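Local coordinates for protein putative siderophore-degrading esterase (Eurofung) (Emericella nidulans, PDB 6GUO) that hydrolyses the ester bonds of the bacterial xenosiderophore enterobactin, so that its iron can be released inside the fungal cell, at residues L222-R227 with N257-Y262. Residues are numbered along the deposited sequence; the frame is centred on the assembly and turned at random.
Sequences LSFGSR and NCEELY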
loop_
_atom_site.group_PDB
_atom_site.type_symbol
_atom_site.label_atom_id
_atom_site.label_comp_id
_atom_site.label_asym_id
_atom_site.label_seq_id
_atom_site.Cartn_x
_atom_site.Cartn_y
_atom_site.Cartn_z
ATOM N N LEU A 222 13.292 11.856 -0.525
ATOM C CA LEU A 222 12.432 12.496 -1.516
ATOM C C LEU A 222 11.961 11.451 -2.502
ATOM O O LEU A 222 12.687 10.506 -2.799
ATOM C CB LEU A 222 13.201 13.577 -2.277
ATOM C CG LEU A 222 13.475 14.846 -1.470
ATOM C CD1 LEU A 222 14.643 15.614 -2.059
ATOM C CD2 LEU A 222 12.223 15.712 -1.417
ATOM N N SER A 223 10.753 11.625 -3.026
ATOM C CA SER A 223 10.270 10.741 -4.083
ATOM C C SER A 223 9.259 11.421 -4.984
ATOM O O SER A 223 8.660 12.436 -4.619
ATOM C CB SER A 223 9.685 9.453 -3.492
ATOM O OG SER A 223 8.468 9.703 -2.807
ATOM N N PHE A 224 9.089 10.855 -6.175
ATOM C CA PHE A 224 8.083 11.320 -7.118
ATOM C C PHE A 224 7.821 10.229 -8.143
ATOM O O PHE A 224 8.634 9.319 -8.310
ATOM C CB PHE A 224 8.522 12.628 -7.807
ATOM C CG PHE A 224 9.803 12.516 -8.589
ATOM C CD1 PHE A 224 9.785 12.212 -9.951
ATOM C CD2 PHE A 224 11.034 12.717 -7.965
ATOM C CE1 PHE A 224 10.969 12.114 -10.675
ATOM C CE2 PHE A 224 12.218 12.623 -8.684
ATOM C CZ PHE A 224 12.187 12.318 -10.036
ATOM N N GLY A 225 6.672 10.305 -8.798
ATOM C CA GLY A 225 6.365 9.418 -9.919
ATOM C C GLY A 225 6.864 10.024 -11.215
ATOM O O GLY A 225 6.749 11.232 -11.409
ATOM N N SER A 226 7.393 9.195 -12.119
ATOM C CA SER A 226 7.968 9.701 -13.378
ATOM C C SER A 226 6.959 10.466 -14.240
ATOM O O SER A 226 7.330 11.405 -14.943
ATOM C CB SER A 226 8.606 8.569 -14.198
ATOM O OG SER A 226 7.619 7.727 -14.776
ATOM N N ARG A 227 5.689 10.071 -14.167
ATOM C CA ARG A 227 4.633 10.699 -14.955
ATOM C C ARG A 227 4.130 12.032 -14.408
ATOM O O ARG A 227 3.361 12.706 -15.089
ATOM C CB ARG A 227 3.450 9.752 -15.112
ATOM C CG ARG A 227 3.795 8.489 -15.869
ATOM C CD ARG A 227 2.570 7.623 -16.045
ATOM N NE ARG A 227 2.799 6.548 -17.008
ATOM C CZ ARG A 227 1.890 5.636 -17.351
ATOM N NH1 ARG A 227 0.672 5.651 -16.813
ATOM N NH2 ARG A 227 2.200 4.703 -18.245
ATOM N N ASN A 257 12.022 19.713 -9.939
ATOM C CA ASN A 257 12.100 20.375 -8.624
ATOM C C ASN A 257 12.656 19.429 -7.549
ATOM O O ASN A 257 13.516 19.827 -6.763
ATOM C CB ASN A 257 10.740 20.939 -8.173
ATOM C CG ASN A 257 10.348 22.222 -8.898
ATOM O OD1 ASN A 257 11.146 22.827 -9.611
ATOM N ND2 ASN A 257 9.098 22.646 -8.707
ATOM N N CYS A 258 12.176 18.184 -7.530
ATOM C CA CYS A 258 12.681 17.177 -6.588
ATOM C C CYS A 258 14.158 16.872 -6.784
ATOM O O CYS A 258 14.925 16.877 -5.818
ATOM C CB CYS A 258 11.904 15.869 -6.702
ATOM S SG CYS A 258 10.293 15.923 -5.919
ATOM N N GLU A 259 14.539 16.590 -8.031
ATOM C CA GLU A 259 15.931 16.254 -8.361
ATOM C C GLU A 259 16.885 17.405 -8.040
ATOM O O GLU A 259 17.982 17.181 -7.524
ATOM C CB GLU A 259 16.071 15.849 -9.838
ATOM C CG GLU A 259 15.514 14.466 -10.176
ATOM C CD GLU A 259 16.357 13.304 -9.653
ATOM O OE1 GLU A 259 15.849 12.163 -9.668
ATOM O OE2 GLU A 259 17.516 13.506 -9.226
ATOM N N GLU A 260 16.460 18.631 -8.332
ATOM C CA GLU A 260 17.273 19.817 -8.037
ATOM C C GLU A 260 17.400 20.078 -6.540
ATOM O O GLU A 260 18.482 20.435 -6.071
ATOM C CB GLU A 260 16.736 21.052 -8.764
ATOM C CG GLU A 260 17.132 21.077 -10.233
ATOM C CD GLU A 260 16.233 21.942 -11.089
ATOM O OE1 GLU A 260 15.615 22.896 -10.565
ATOM O OE2 GLU A 260 16.140 21.665 -12.306
ATOM N N LEU A 261 16.310 19.892 -5.794
ATOM C CA LEU A 261 16.360 20.011 -4.330
ATOM C C LEU A 261 17.280 18.956 -3.731
ATOM O O LEU A 261 18.091 19.262 -2.848
ATOM C CB LEU A 261 14.964 19.896 -3.707
ATOM C CG LEU A 261 14.895 20.018 -2.177
ATOM C CD1 LEU A 261 15.465 21.347 -1.700
ATOM C CD2 LEU A 261 13.467 19.848 -1.690
ATOM N N TYR A 262 17.147 17.719 -4.207
ATOM C CA TYR A 262 18.069 16.643 -3.837
ATOM C C TYR A 262 19.525 17.057 -4.059
ATOM O O TYR A 262 20.355 16.935 -3.152
ATOM C CB TYR A 262 17.760 15.358 -4.621
ATOM C CG TYR A 262 18.819 14.291 -4.477
ATOM C CD1 TYR A 262 18.839 13.449 -3.369
ATOM C CD2 TYR A 262 19.813 14.127 -5.446
ATOM C CE1 TYR A 262 19.810 12.468 -3.232
ATOM C CE2 TYR A 262 20.791 13.155 -5.312
ATOM C CZ TYR A 262 20.785 12.328 -4.202
ATOM O OH TYR A 262 21.749 11.360 -4.062
#
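F224 meets C258 where the end of strand 219-225 passes helix 254-268: ring atom CD2 of F224 lies 3.5 Å from CB of C258, which approaches obliquely. The sulfur follows, SG of C258 standing 4.9 Å from the ring centroid of F224 and 57° off the ring normal, an oblique sulfur-aromatic contact. At the far rim of the ring E259 takes over. Its chain bends at chi2 (-72°), which brings OE1 of E259 to the ring edge, in plane, 3.7 Å from CZ of F224; the carboxylate stands almost square to the ring, where the slightly positive C-H edge would probably suit its negative charge.

Two residues back along the strand, L222 also points at the helix. Its CD1 rests 4.0 Å from CB of Y262, close to the turn where Y262 N bonds C258 O, while CD2 of L222 faces CD2 of L261 at 4.3 Å. Strand and helix run nearly antiparallel, 160° between their directions, as in a beta-alpha-beta crossover of the alpha/beta-hydrolase fold; helices 239-252 and 254-268 lie in the connection from strand 219-225 to 273-279, one edge strand of the sheet within this chain. No hydrogen bond joins the two segments. Backbone bonds to K277 on that strand hold L222 and F224, and S223 is bonded to A187 on the other flank. Y262 reaches on to L274 and V276, whereas C258 touches P190 and L261 touches I192.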